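Local coordinates for replicative DNA helicase (Nostoc punctiforme, PDB 4O1R), which contains an intein that probably excises itself by protein splicing and joins its two flanking sequences with a peptide bond, at residues 4-9 with 57-62; 11-14 with 19-22; 125-128 with 132-135. All blocks are in the same frame, centred on the assembly; numbering follows the deposited sequence. Where two conformers were deposited one is given.

Contact 1: residues 4-9 with 57-62; sequences ALAGDS and KPLFTL. Unlike the reference sequence in segment 4-9: Ala4 (reference Cys).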
# COMPACT_ATOMS: atom_id res chain seq x y z
N ALA A 4 6.25 -1.74 -6.36
CA ALA A 4 6.20 -2.90 -5.48
C ALA A 4 6.59 -2.52 -4.06
O ALA A 4 6.94 -1.35 -3.79
CB ALA A 4 7.07 -4.02 -6.04
N LEU A 5 6.51 -3.49 -3.17
CA LEU A 5 6.67 -3.28 -1.73
C LEU A 5 7.65 -4.24 -1.11
O LEU A 5 7.82 -5.37 -1.59
CB LEU A 5 5.33 -3.48 -1.01
CG LEU A 5 4.19 -2.54 -1.40
CD1 LEU A 5 2.92 -3.01 -0.71
CD2 LEU A 5 4.52 -1.10 -0.99
N ALA A 6 8.24 -3.84 0.00
CA ALA A 6 9.07 -4.77 0.78
C ALA A 6 8.24 -6.00 1.18
O ALA A 6 7.03 -5.90 1.42
CB ALA A 6 9.62 -4.09 2.02
N GLY A 7 8.91 -7.14 1.25
CA GLY A 7 8.23 -8.41 1.57
C GLY A 7 7.55 -8.49 2.92
O GLY A 7 6.59 -9.26 3.08
N ASP A 8 8.01 -7.68 3.88
CA ASP A 8 7.42 -7.68 5.21
C ASP A 8 6.22 -6.76 5.33
O ASP A 8 5.62 -6.67 6.40
CB ASP A 8 8.46 -7.40 6.32
CG ASP A 8 9.16 -6.07 6.16
OD1 ASP A 8 9.12 -5.48 5.07
OD2 ASP A 8 9.79 -5.64 7.15
N SER A 9 5.86 -6.07 4.25
CA SER A 9 4.67 -5.22 4.24
C SER A 9 3.44 -6.05 4.57
O SER A 9 3.23 -7.09 3.97
CB SER A 9 4.48 -4.56 2.88
OG SER A 9 5.64 -3.83 2.48
N LYS A 57 14.80 -4.55 -6.07
CA LYS A 57 14.68 -3.16 -6.48
C LYS A 57 15.01 -2.23 -5.31
O LYS A 57 14.94 -2.64 -4.15
CB LYS A 57 13.26 -2.87 -7.00
CG LYS A 57 13.04 -3.59 -8.33
CD LYS A 57 11.69 -3.33 -8.93
CE LYS A 57 11.31 -4.42 -9.90
NZ LYS A 57 12.18 -4.44 -11.11
N PRO A 58 15.33 -0.96 -5.61
CA PRO A 58 15.54 0.03 -4.55
C PRO A 58 14.25 0.37 -3.81
O PRO A 58 13.18 0.48 -4.41
CB PRO A 58 16.07 1.26 -5.32
CG PRO A 58 16.45 0.77 -6.68
CD PRO A 58 15.54 -0.39 -6.95
N LEU A 59 14.37 0.50 -2.50
CA LEU A 59 13.25 0.82 -1.62
C LEU A 59 13.46 2.14 -0.91
O LEU A 59 14.60 2.49 -0.56
CB LEU A 59 13.08 -0.28 -0.55
CG LEU A 59 12.45 -1.58 -1.04
CD1 LEU A 59 12.56 -2.65 0.02
CD2 LEU A 59 11.00 -1.36 -1.46
N PHE A 60 12.34 2.81 -0.66
CA PHE A 60 12.31 4.02 0.17
C PHE A 60 11.36 3.79 1.33
O PHE A 60 10.28 3.24 1.14
CB PHE A 60 11.82 5.21 -0.66
CG PHE A 60 12.76 5.60 -1.76
CD1 PHE A 60 12.77 4.89 -2.97
CD2 PHE A 60 13.65 6.65 -1.60
CE1 PHE A 60 13.66 5.21 -3.99
CE2 PHE A 60 14.55 6.98 -2.62
CZ PHE A 60 14.54 6.26 -3.81
N THR A 61 11.78 4.21 2.52
CA THR A 61 10.92 4.16 3.71
C THR A 61 10.19 5.47 3.84
O THR A 61 10.81 6.55 3.93
CB THR A 61 11.75 3.90 4.96
OG1 THR A 61 12.51 2.71 4.76
CG2 THR A 61 10.86 3.71 6.18
N LEU A 62 8.87 5.39 3.83
CA LEU A 62 8.01 6.56 4.00
C LEU A 62 7.34 6.45 5.37
O LEU A 62 6.81 5.40 5.70
CB LEU A 62 6.98 6.58 2.88
CG LEU A 62 5.98 7.74 2.87
CD1 LEU A 62 5.56 8.05 1.45
CD2 LEU A 62 4.77 7.41 3.74
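Ala6 and Leu59 carry this buried contact of the all-beta HINT (Hedgehog/intein) fold, in which residues 5-6 and 57-64 each pair with the long strand 106-126. No hydrogen bond runs between the two segments, and their nearest CA atoms, those of Ala6 and Leu59, are 7.4 Å apart. The path starts at Ala4, where the reference sequence has cysteine, which in inteins of this family typically starts splicing. Ala4 N is hydrogen-bonded to Thr73 OG1 and Ala4 O to His76 ND1, both in a sequence that fits the TXXH motif of inteins. Leu5 points its first side-chain bond away from segment 57-62 and packs on Phe133 and Ala135; its backbone is hydrogen-bonded to Phe123. The peptide joining it to Ala6 lies beside Leu59, whose CD2 comes to 4.0 Å from Ala6 N. The other methyl of the same fork, Leu59 CD1, reaches Ala6 CB at 3.8 Å. Leu59 therefore straddles Ala6, one branch on the methyl and the other near the backbone nitrogen. Its CG is anti to the carbonyl carbon (chi1 -75°), and the isopropyl group leaves strand 57-64 to meet Ala6, while also packing on Val122 of strand 106-126. Beyond Ala6 the chain turns away from Leu59 in a type I beta turn, with Gly7 and Asp8 at its two central positions. Ser9 closes the turn twice over. The usual turn bond runs from Ser9 N to Ala6 O at 3.1 Å, and the hydroxyl adds a second donor to the same carbonyl. Both donors approach from one face of the carbonyl plane; Ser9 OG donates to Ala6 O at 2.7 Å, tilted 24° from that plane.

Contact 2: residues 11-14 with 19-22; sequences VTLV and QVPI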
# COMPACT_ATOMS: atom_id res chain seq x y z
N VAL A 11 -0.48 -7.07 4.77
CA VAL A 11 -1.82 -6.91 4.24
C VAL A 11 -2.79 -7.68 5.12
O VAL A 11 -2.43 -8.70 5.70
CB VAL A 11 -1.81 -7.52 2.81
CG1 VAL A 11 -3.10 -7.27 2.10
CG2 VAL A 11 -0.61 -6.98 1.99
N THR A 12 -4.02 -7.19 5.23
CA THR A 12 -5.02 -7.84 6.10
C THR A 12 -5.96 -8.72 5.30
O THR A 12 -6.64 -8.24 4.39
CB THR A 12 -5.84 -6.81 6.89
OG1 THR A 12 -4.93 -6.03 7.67
CG2 THR A 12 -6.85 -7.49 7.82
N LEU A 13 -6.00 -10.00 5.65
CA LEU A 13 -6.98 -10.92 5.08
C LEU A 13 -8.32 -10.60 5.74
O LEU A 13 -8.44 -10.61 6.97
CB LEU A 13 -6.57 -12.38 5.31
CG LEU A 13 -5.19 -12.75 4.75
CD1 LEU A 13 -4.87 -14.20 5.11
CD2 LEU A 13 -5.09 -12.55 3.25
N VAL A 14 -9.32 -10.27 4.93
CA VAL A 14 -10.55 -9.68 5.46
C VAL A 14 -11.27 -10.54 6.52
O VAL A 14 -11.60 -10.04 7.60
CB VAL A 14 -11.53 -9.28 4.32
CG1 VAL A 14 -12.90 -8.95 4.88
CG2 VAL A 14 -10.99 -8.10 3.53
N GLN A 19 -3.07 -10.11 9.74
CA GLN A 19 -2.11 -9.29 9.00
C GLN A 19 -0.97 -10.19 8.57
O GLN A 19 -0.33 -10.85 9.41
CB GLN A 19 -1.59 -8.17 9.90
CG GLN A 19 -2.71 -7.24 10.35
CD GLN A 19 -2.26 -6.19 11.34
OE1 GLN A 19 -1.54 -5.26 10.98
NE2 GLN A 19 -2.69 -6.32 12.58
N VAL A 20 -0.74 -10.27 7.26
CA VAL A 20 0.20 -11.23 6.68
C VAL A 20 1.25 -10.49 5.83
O VAL A 20 0.89 -9.60 5.05
CB VAL A 20 -0.56 -12.14 5.66
CG1 VAL A 20 0.39 -13.14 4.97
CG2 VAL A 20 -1.75 -12.84 6.31
N PRO A 21 2.54 -10.85 5.97
CA PRO A 21 3.55 -10.26 5.08
C PRO A 21 3.26 -10.63 3.63
O PRO A 21 2.97 -11.79 3.29
CB PRO A 21 4.86 -10.89 5.55
CG PRO A 21 4.58 -11.48 6.88
CD PRO A 21 3.12 -11.76 6.97
N ILE A 22 3.35 -9.65 2.75
CA ILE A 22 3.01 -9.86 1.36
C ILE A 22 3.85 -10.98 0.72
O ILE A 22 3.36 -11.73 -0.13
CB ILE A 22 3.12 -8.51 0.58
CG1 ILE A 22 2.58 -8.64 -0.84
CG2 ILE A 22 4.55 -7.96 0.62
CD1 ILE A 22 2.47 -7.31 -1.57
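Leu13 crosses Val20 at a slant: its CD1 touches Val20 CG2 at 3.6 Å, and Leu13 CG lies just behind, 3.8 Å from that same methyl. This touch belongs to one of the two conformers deposited for Val20. Leu13 has CG anti to its own carbonyl carbon (chi1 -57°), which swings the isopropyl end across to the partner strand although its CB does not point there. Thr12 and Gln19 follow another pattern, lying side by side and pointing the same way from the face of the sheet that carries them both. Their meeting is between Thr12 OG1 and Gln19 CG at 3.7 Å, so the hydroxyl touches the CG methylene. The Thr12-Gln19 pair belongs to a short beta hairpin of the intein, strands 10-12 and 19-21, with Leu13 following directly on Thr12. The hairpin forms a separate two-stranded sheet. Thr12 and Gln19 are a non-hydrogen-bonded pair with CA atoms only 4.4 Å apart. Val11 and Val20 are the adjoining hydrogen-bonded pair, with side chains on the other face and two backbone bonds, both nearly straight. Val11 N donates to Val20 O at 2.9 Å. In return Val20 N donates to Val11 O at 2.8 Å. Gln19 CA adds a CA-H...O contact to Val11 O. On the valine face, Val11, also deposited in two conformers, packs on Val33 in strand 31-37. Leu13 meets Phe31 of the same strand, while Ile22 turns to Phe123 and Leu125 of strand 106-126.

Contact 3: residues 125-128 with 132-135; sequences LTVP and NFVA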
# COMPACT_ATOMS: atom_id res chain seq x y z
N LEU A 125 0.64 -7.12 -5.44
CA LEU A 125 -0.65 -7.80 -5.59
C LEU A 125 -1.40 -7.17 -6.73
O LEU A 125 -1.37 -5.96 -6.89
CB LEU A 125 -1.50 -7.63 -4.33
CG LEU A 125 -0.91 -8.01 -2.98
CD1 LEU A 125 -1.94 -7.81 -1.87
CD2 LEU A 125 -0.42 -9.44 -3.00
N THR A 126 -2.11 -7.99 -7.49
CA THR A 126 -3.05 -7.48 -8.49
C THR A 126 -4.45 -7.54 -7.92
O THR A 126 -4.90 -8.60 -7.45
CB THR A 126 -2.99 -8.30 -9.77
OG1 THR A 126 -3.36 -9.65 -9.51
CG2 THR A 126 -1.60 -8.27 -10.34
N VAL A 127 -5.11 -6.39 -7.93
CA VAL A 127 -6.48 -6.23 -7.44
C VAL A 127 -7.32 -5.74 -8.64
O VAL A 127 -7.41 -4.53 -8.88
CB VAL A 127 -6.53 -5.25 -6.24
CG1 VAL A 127 -7.95 -5.07 -5.73
CG2 VAL A 127 -5.60 -5.71 -5.11
N PRO A 128 -7.92 -6.67 -9.39
CA PRO A 128 -8.51 -6.26 -10.68
C PRO A 128 -9.71 -5.33 -10.58
O PRO A 128 -10.02 -4.65 -11.57
CB PRO A 128 -8.90 -7.58 -11.34
CG PRO A 128 -8.93 -8.58 -10.26
CD PRO A 128 -7.95 -8.13 -9.22
N ASN A 132 -6.10 -1.12 -6.09
CA ASN A 132 -5.35 -0.61 -4.94
C ASN A 132 -5.59 -1.52 -3.77
O ASN A 132 -6.48 -2.38 -3.80
CB ASN A 132 -5.70 0.86 -4.62
CG ASN A 132 -7.03 1.02 -3.88
OD1 ASN A 132 -7.12 0.83 -2.66
ND2 ASN A 132 -8.07 1.40 -4.62
N PHE A 133 -4.78 -1.38 -2.74
CA PHE A 133 -5.01 -2.14 -1.52
C PHE A 133 -4.33 -1.45 -0.36
O PHE A 133 -3.51 -0.54 -0.56
CB PHE A 133 -4.55 -3.61 -1.66
CG PHE A 133 -3.08 -3.79 -1.97
CD1 PHE A 133 -2.63 -3.74 -3.29
CD2 PHE A 133 -2.16 -4.05 -0.95
CE1 PHE A 133 -1.26 -3.91 -3.59
CE2 PHE A 133 -0.80 -4.23 -1.24
CZ PHE A 133 -0.35 -4.16 -2.56
N VAL A 134 -4.68 -1.89 0.84
CA VAL A 134 -4.07 -1.39 2.06
C VAL A 134 -2.88 -2.26 2.46
O VAL A 134 -3.02 -3.47 2.60
CB VAL A 134 -5.09 -1.31 3.21
CG1 VAL A 134 -4.41 -0.80 4.47
CG2 VAL A 134 -6.28 -0.44 2.82
N ALA A 135 -1.72 -1.63 2.64
CA ALA A 135 -0.52 -2.32 3.09
C ALA A 135 0.12 -1.49 4.20
O ALA A 135 0.26 -0.27 4.06
CB ALA A 135 0.45 -2.52 1.95
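Val127 and Asn132 bring the two backbones nearest each other, 6.3 Å between CA atoms, and no hydrogen bond links the segments, which meet mainly through apolar side chains and one buried backbone carbonyl. Leu125 lies over one face of the Phe133 ring in a CH-pi contact. Its CD1 sits 3.9 Å from the centroid of the Phe133 ring and 13° off the normal, almost above the middle. Leu125 CB covers the rim of the same face, 3.8 Å from Phe133 CE1, and the two side chains cross at about a right angle. Phe133 CG stands between its own backbone N and carbonyl carbon (chi1 60°), and this setting carries the ring from strand 132-135 across to Leu125. Val127 meets the ring obliquely, with CG2 at 4.0 Å from Phe133 CD1. Both methyls of Val127 also close over the carbonyl oxygen of Asn132, CG1 at 3.6 Å and CG2 at 3.7 Å from Asn132 O. This oxygen is buried beneath them and has no polar partner in the model. Asn132 starts its side chain away from the first segment, and its OD1 accepts a hydrogen bond from Leu36 N. In the HINT fold, the contact packs residues 125-128 against strand 132-135 next to the C-terminal Asn142, whose family counterparts typically cyclise during splicing; Asn142 OD1 is hydrogen-bonded to Val127 N. Strand 42-55 touches Leu125 through Ala51 and Val127 through Ala46. Phe133 is backbone-bonded to Val140 on strand 138-141, and Val134 to Trp34 of strand 31-37.

How the contacts relate
Ile22 and Leu5 connect the contacts through apolar packing on Leu125 and Phe133. Centres lie about 15 Å apart for contacts 1 and 2 and for contacts 1 and 3, and about 11 Å apart for contacts 2 and 3. Ser9 O and Ile22 N, 2.8 Å apart and probably hydrogen-bonded, tie contact 1 to contact 2. Leu5 CD1 packs 3.9 Å from Phe133 CZ in contact 3, while Ile22 CD1 of contact 2 rests 3.7 Å from Leu125 CG. Contact 1 contains Ala4, hydrogen-bonded to His76, and contact 3 touches the C-terminal Asn142, consistent with both lying near the splicing centre. A bound sodium ion lies about 9 Å from the Thr12 side chain.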